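Aldo-keto Reductase, OXIDOREDUCTASE (Salmonella typhimurium, PDB 5T79) probably acts as an NADPH-dependent aldo-keto reductase, of use in converting 3-hydroxybutanal to 1,3-butanediol. Local coordinates at residues D109-L120 with F135-T144. Sequence-based numbering, arbitrary orientation.
Sequences DWGSRKYLIASL and FYHHRPDPET. With NDP (NADPH dihydro-nicotinamide-adenine-dinucleotide phosphate), chain E.
R139 and D109 form a salt bridge between two loops of the aldo-keto reductase TIM barrel, where a beta-alpha-beta unit places helix 113-127 against strand 132-137. R139 NH2 donates to D109 OD1 at 3.0 Å and 159°, within the guanidinium plane and on the syn lone pair. The same oxygen also accepts W110 N on its anti side, well out of the carboxylate plane, while D109 OD2 accepts hydrogen bonds from T101 OG1 and from a water that also accepts from R139 NH2. R139 NE donates to G99 O. With its edge thus engaged, the guanidinium lies flat on the W110 six-membered ring, CZ 3.7 Å from the centroid and 25° off the normal, a cation-pi stack. Between helix and strand, L120 CD2 sits 4.2 Å from the F135 ring centroid, a CH-pi contact over the face, and L116 CG packs against F135 CE2. H137 ND1 pairs with Y170 OH. H138 borders the cofactor, its NE2 3.4 Å from the nicotinamide O7N. D141, its CG trans to the backbone N (chi1 178°), brings its carboxylate to the loop before the helix: OD2 accepts G111 N at 2.8 Å and T144 OG1 at 2.6 Å, from opposite faces of its plane.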
loop_
_atom_site.group_PDB
_atom_site.type_symbol
_atom_site.label_atom_id
_atom_site.label_comp_id
_atom_site.label_asym_id
_atom_site.label_seq_id
_atom_site.Cartn_x
_atom_site.Cartn_y
_atom_site.Cartn_z
ATOM N N ASP A 109 7.947 -6.731 -18.429
ATOM C CA ASP A 109 8.024 -5.432 -17.785
ATOM C C ASP A 109 7.058 -4.498 -18.490
ATOM O O ASP A 109 6.526 -4.828 -19.528
ATOM C CB ASP A 109 9.447 -4.887 -17.961
ATOM C CG ASP A 109 9.795 -3.729 -17.015
ATOM O OD1 ASP A 109 8.939 -3.194 -16.309
ATOM O OD2 ASP A 109 10.974 -3.366 -17.014
ATOM N N TRP A 110 6.843 -3.331 -17.905
ATOM C CA TRP A 110 6.010 -2.298 -18.504
ATOM C C TRP A 110 4.483 -2.489 -18.542
ATOM O O TRP A 110 3.916 -3.051 -17.631
ATOM C CB TRP A 110 6.607 -1.876 -19.862
ATOM C CG TRP A 110 8.018 -1.370 -19.710
ATOM C CD1 TRP A 110 9.156 -1.962 -20.156
ATOM C CD2 TRP A 110 8.431 -0.178 -19.033
ATOM N NE1 TRP A 110 10.249 -1.213 -19.813
ATOM C CE2 TRP A 110 9.830 -0.110 -19.123
ATOM C CE3 TRP A 110 7.749 0.841 -18.376
ATOM C CZ2 TRP A 110 10.555 0.936 -18.577
ATOM C CZ3 TRP A 110 8.472 1.872 -17.833
ATOM C CH2 TRP A 110 9.858 1.913 -17.938
ATOM N N GLY A 111 3.843 -1.952 -19.573
ATOM C CA GLY A 111 2.402 -1.980 -19.678
ATOM C C GLY A 111 1.602 -2.670 -20.757
ATOM O O GLY A 111 0.452 -2.322 -20.937
ATOM N N SER A 112 2.183 -3.618 -21.479
ATOM C CA SER A 112 1.426 -4.259 -22.546
ATOM C C SER A 112 0.300 -5.136 -21.991
ATOM O O SER A 112 0.366 -5.620 -20.856
ATOM C CB SER A 112 2.325 -5.116 -23.433
ATOM O OG SER A 112 2.896 -6.211 -22.717
ATOM N N ARG A 113 -0.709 -5.378 -22.833
ATOM C CA ARG A 113 -1.802 -6.296 -22.527
ATOM C C ARG A 113 -1.215 -7.697 -22.303
ATOM O O ARG A 113 -1.605 -8.387 -21.363
ATOM C CB ARG A 113 -2.798 -6.288 -23.689
ATOM C CG ARG A 113 -3.899 -7.356 -23.596
ATOM C CD ARG A 113 -4.672 -7.403 -24.912
ATOM N NE ARG A 113 -5.847 -8.284 -24.857
ATOM C CZ ARG A 113 -7.012 -7.954 -24.294
ATOM N NH1 ARG A 113 -7.172 -6.764 -23.732
ATOM N NH2 ARG A 113 -8.030 -8.808 -24.308
ATOM N N LYS A 114 -0.212 -8.070 -23.111
ATOM C CA LYS A 114 0.483 -9.362 -22.992
ATOM C C LYS A 114 1.073 -9.503 -21.585
ATOM O O LYS A 114 0.837 -10.507 -20.916
ATOM C CB LYS A 114 1.582 -9.462 -24.088
ATOM C CG LYS A 114 2.797 -10.354 -23.782
ATOM C CD LYS A 114 2.496 -11.812 -23.984
ATOM C CE LYS A 114 3.747 -12.679 -24.146
ATOM N NZ LYS A 114 3.334 -14.097 -24.351
ATOM N N TYR A 115 1.830 -8.501 -21.124
ATOM C CA TYR A 115 2.455 -8.604 -19.809
ATOM C C TYR A 115 1.417 -8.643 -18.691
ATOM O O TYR A 115 1.533 -9.511 -17.818
ATOM C CB TYR A 115 3.470 -7.469 -19.590
ATOM C CG TYR A 115 4.042 -7.334 -18.191
ATOM C CD1 TYR A 115 4.566 -8.442 -17.511
ATOM C CD2 TYR A 115 4.175 -6.089 -17.598
ATOM C CE1 TYR A 115 5.106 -8.309 -16.220
ATOM C CE2 TYR A 115 4.766 -5.938 -16.346
ATOM C CZ TYR A 115 5.229 -7.047 -15.660
ATOM O OH TYR A 115 5.731 -6.847 -14.398
ATOM N N LEU A 116 0.435 -7.723 -18.693
ATOM C CA LEU A 116 -0.567 -7.672 -17.602
ATOM C C LEU A 116 -1.373 -8.979 -17.486
ATOM O O LEU A 116 -1.542 -9.493 -16.372
ATOM C CB LEU A 116 -1.513 -6.469 -17.771
ATOM C CG LEU A 116 -1.092 -5.190 -16.999
ATOM C CD1 LEU A 116 0.297 -4.706 -17.395
ATOM C CD2 LEU A 116 -2.096 -4.031 -17.237
ATOM N N ILE A 117 -1.853 -9.523 -18.621
ATOM C CA ILE A 117 -2.646 -10.759 -18.559
ATOM C C ILE A 117 -1.749 -11.945 -18.144
ATOM O O ILE A 117 -2.143 -12.714 -17.255
ATOM C CB ILE A 117 -3.390 -11.037 -19.896
ATOM C CG1 ILE A 117 -4.422 -9.915 -20.184
ATOM C CG2 ILE A 117 -4.060 -12.414 -19.846
ATOM C CD1 ILE A 117 -5.215 -10.054 -21.562
ATOM N N ALA A 118 -0.570 -12.104 -18.784
ATOM C CA ALA A 118 0.318 -13.227 -18.425
ATOM C C ALA A 118 0.774 -13.101 -16.952
ATOM O O ALA A 118 0.826 -14.110 -16.246
ATOM C CB ALA A 118 1.531 -13.285 -19.354
ATOM N N SER A 119 1.075 -11.874 -16.489
ATOM C CA SER A 119 1.535 -11.700 -15.099
ATOM C C SER A 119 0.441 -11.992 -14.095
ATOM O O SER A 119 0.711 -12.665 -13.107
ATOM C CB SER A 119 2.098 -10.312 -14.842
ATOM O OG SER A 119 2.641 -10.310 -13.528
ATOM N N LEU A 120 -0.797 -11.519 -14.335
ATOM C CA LEU A 120 -1.860 -11.828 -13.368
ATOM C C LEU A 120 -2.139 -13.333 -13.339
ATOM O O LEU A 120 -2.342 -13.894 -12.262
ATOM C CB LEU A 120 -3.142 -11.026 -13.627
ATOM C CG LEU A 120 -4.258 -11.217 -12.549
ATOM C CD1 LEU A 120 -3.728 -10.969 -11.107
ATOM C CD2 LEU A 120 -5.501 -10.369 -12.879
ATOM N N PHE A 135 -6.303 -5.335 -8.782
ATOM C CA PHE A 135 -5.128 -5.523 -9.642
ATOM C C PHE A 135 -4.636 -4.163 -10.083
ATOM O O PHE A 135 -5.408 -3.403 -10.638
ATOM C CB PHE A 135 -5.425 -6.446 -10.854
ATOM C CG PHE A 135 -4.221 -6.725 -11.727
ATOM C CD1 PHE A 135 -3.062 -7.289 -11.191
ATOM C CD2 PHE A 135 -4.240 -6.416 -13.083
ATOM C CE1 PHE A 135 -1.949 -7.550 -12.004
ATOM C CE2 PHE A 135 -3.125 -6.668 -13.891
ATOM C CZ PHE A 135 -2.002 -7.269 -13.353
ATOM N N TYR A 136 -3.323 -3.869 -9.910
ATOM C CA TYR A 136 -2.803 -2.566 -10.298
ATOM C C TYR A 136 -1.923 -2.589 -11.502
ATOM O O TYR A 136 -1.150 -3.528 -11.666
ATOM C CB TYR A 136 -1.871 -2.028 -9.181
ATOM C CG TYR A 136 -2.517 -1.513 -7.915
ATOM C CD1 TYR A 136 -2.787 -2.368 -6.848
ATOM C CD2 TYR A 136 -2.726 -0.149 -7.727
ATOM C CE1 TYR A 136 -3.248 -1.872 -5.619
ATOM C CE2 TYR A 136 -3.190 0.356 -6.509
ATOM C CZ TYR A 136 -3.446 -0.507 -5.459
ATOM O OH TYR A 136 -3.879 0.009 -4.265
ATOM N N HIS A 137 -1.910 -1.472 -12.263
ATOM C CA HIS A 137 -0.804 -1.184 -13.177
ATOM C C HIS A 137 0.206 -0.516 -12.244
ATOM O O HIS A 137 -0.119 0.514 -11.635
ATOM C CB HIS A 137 -1.193 -0.303 -14.370
ATOM C CG HIS A 137 -0.052 -0.150 -15.335
ATOM N ND1 HIS A 137 0.131 1.019 -16.054
ATOM C CD2 HIS A 137 0.959 -1.009 -15.631
ATOM C CE1 HIS A 137 1.196 0.813 -16.816
ATOM N NE2 HIS A 137 1.755 -0.380 -16.567
ATOM N N HIS A 138 1.388 -1.142 -12.042
ATOM C CA HIS A 138 2.366 -0.765 -11.011
ATOM C C HIS A 138 3.051 0.604 -11.223
ATOM O O HIS A 138 3.475 1.237 -10.241
ATOM C CB HIS A 138 3.428 -1.876 -10.901
ATOM C CG HIS A 138 4.086 -2.036 -9.562
ATOM N ND1 HIS A 138 4.722 -3.217 -9.222
ATOM C CD2 HIS A 138 4.216 -1.161 -8.536
ATOM C CE1 HIS A 138 5.255 -3.007 -8.024
ATOM N NE2 HIS A 138 4.946 -1.797 -7.557
ATOM N N ARG A 139 3.189 1.055 -12.479
ATOM C CA ARG A 139 3.819 2.352 -12.771
ATOM C C ARG A 139 3.498 2.733 -14.202
ATOM O O ARG A 139 3.226 1.831 -15.003
ATOM C CB ARG A 139 5.359 2.308 -12.569
ATOM C CG ARG A 139 6.048 1.231 -13.430
ATOM C CD ARG A 139 7.422 1.646 -13.928
ATOM N NE ARG A 139 8.144 0.508 -14.511
ATOM C CZ ARG A 139 9.443 0.507 -14.796
ATOM N NH1 ARG A 139 10.181 1.586 -14.570
ATOM N NH2 ARG A 139 10.011 -0.567 -15.331
ATOM N N PRO A 140 3.531 4.033 -14.560
ATOM C CA PRO A 140 3.263 4.413 -15.956
ATOM C C PRO A 140 4.189 3.747 -16.964
ATOM O O PRO A 140 5.365 3.488 -16.658
ATOM C CB PRO A 140 3.540 5.923 -15.963
ATOM C CG PRO A 140 3.293 6.360 -14.545
ATOM C CD PRO A 140 3.835 5.221 -13.732
ATOM N N ASP A 141 3.661 3.523 -18.186
ATOM C CA ASP A 141 4.430 3.048 -19.337
ATOM C C ASP A 141 4.241 4.099 -20.445
ATOM O O ASP A 141 3.278 4.011 -21.211
ATOM C CB ASP A 141 4.002 1.637 -19.774
ATOM C CG ASP A 141 4.731 1.109 -21.009
ATOM O OD1 ASP A 141 5.727 1.741 -21.438
ATOM O OD2 ASP A 141 4.385 0.024 -21.466
ATOM N N PRO A 142 5.134 5.104 -20.545
ATOM C CA PRO A 142 4.914 6.180 -21.534
ATOM C C PRO A 142 4.934 5.770 -23.015
ATOM O O PRO A 142 4.377 6.498 -23.836
ATOM C CB PRO A 142 6.066 7.163 -21.273
ATOM C CG PRO A 142 7.086 6.399 -20.487
ATOM C CD PRO A 142 6.309 5.380 -19.692
ATOM N N GLU A 143 5.534 4.610 -23.345
ATOM C CA GLU A 143 5.710 4.151 -24.727
ATOM C C GLU A 143 4.617 3.193 -25.237
ATOM O O GLU A 143 4.634 2.831 -26.420
ATOM C CB GLU A 143 7.094 3.502 -24.888
ATOM C CG GLU A 143 8.264 4.451 -24.630
ATOM C CD GLU A 143 8.223 5.779 -25.362
ATOM O OE1 GLU A 143 7.982 5.778 -26.591
ATOM O OE2 GLU A 143 8.415 6.825 -24.701
ATOM N N THR A 144 3.675 2.796 -24.370
ATOM C CA THR A 144 2.521 1.948 -24.725
ATOM C C THR A 144 1.273 2.810 -24.624
ATOM O O THR A 144 1.128 3.476 -23.598
ATOM C CB THR A 144 2.440 0.749 -23.742
ATOM O OG1 THR A 144 3.592 -0.072 -23.918
ATOM C CG2 THR A 144 1.150 -0.085 -23.886
HETATM P PA NDP E . 7.305 1.834 5.588
HETATM O O1A NDP E . 6.117 1.706 6.493
HETATM O O2A NDP E . 7.744 3.075 4.952
HETATM O O5B NDP E . 8.638 1.262 6.287
HETATM C C5B NDP E . 8.578 -0.138 6.625
HETATM C C4B NDP E . 9.860 -0.598 7.262
HETATM O O4B NDP E . 10.255 0.343 8.285
HETATM C C3B NDP E . 9.746 -1.960 7.945
HETATM O O3B NDP E . 10.142 -2.999 7.052
HETATM C C2B NDP E . 10.657 -1.826 9.158
HETATM O O2B NDP E . 12.022 -2.162 8.827
HETATM C C1B NDP E . 10.573 -0.333 9.486
HETATM N N9A NDP E . 9.572 0.017 10.488
HETATM C C8A NDP E . 8.209 0.039 10.344
HETATM N N7A NDP E . 7.563 0.405 11.424
HETATM C C5A NDP E . 8.571 0.632 12.349
HETATM C C6A NDP E . 8.547 0.983 13.714
HETATM N N6A NDP E . 7.435 1.314 14.379
HETATM N N1A NDP E . 9.730 1.041 14.367
HETATM C C2A NDP E . 10.858 0.816 13.682
HETATM N N3A NDP E . 11.005 0.502 12.391
HETATM C C4A NDP E . 9.815 0.404 11.782
HETATM O O3 NDP E . 6.818 0.834 4.456
HETATM P PN NDP E . 7.589 0.502 3.095
HETATM O O1N NDP E . 8.208 -0.794 3.469
HETATM O O2N NDP E . 8.461 1.645 2.596
HETATM O O5D NDP E . 6.527 0.343 1.876
HETATM C C5D NDP E . 5.127 0.224 2.251
HETATM C C4D NDP E . 4.405 -0.743 1.341
HETATM O O4D NDP E . 4.080 -0.071 0.110
HETATM C C3D NDP E . 5.166 -1.988 0.923
HETATM O O3D NDP E . 5.101 -2.980 1.936
HETATM C C2D NDP E . 4.505 -2.351 -0.415
HETATM O O2D NDP E . 3.367 -3.212 -0.382
HETATM C C1D NDP E . 4.144 -0.973 -0.976
HETATM N N1N NDP E . 5.152 -0.432 -1.910
HETATM C C2N NDP E . 4.712 -0.143 -3.201
HETATM C C3N NDP E . 5.523 0.358 -4.149
HETATM C C7N NDP E . 4.917 0.909 -5.411
HETATM O O7N NDP E . 5.726 1.296 -6.268
HETATM N N7N NDP E . 3.599 0.933 -5.610
HETATM C C4N NDP E . 7.009 0.400 -3.909
HETATM C C5N NDP E . 7.341 0.331 -2.457
HETATM C C6N NDP E . 6.483 -0.083 -1.547
HETATM P P2B NDP E . 13.066 -3.091 9.655
HETATM O O1X NDP E . 13.537 -4.323 8.976
HETATM O O2X NDP E . 14.182 -2.091 9.925
HETATM O O3X NDP E . 12.367 -3.355 10.984
HETATM O O HOH W 1 12.580 -1.290 -16.424
#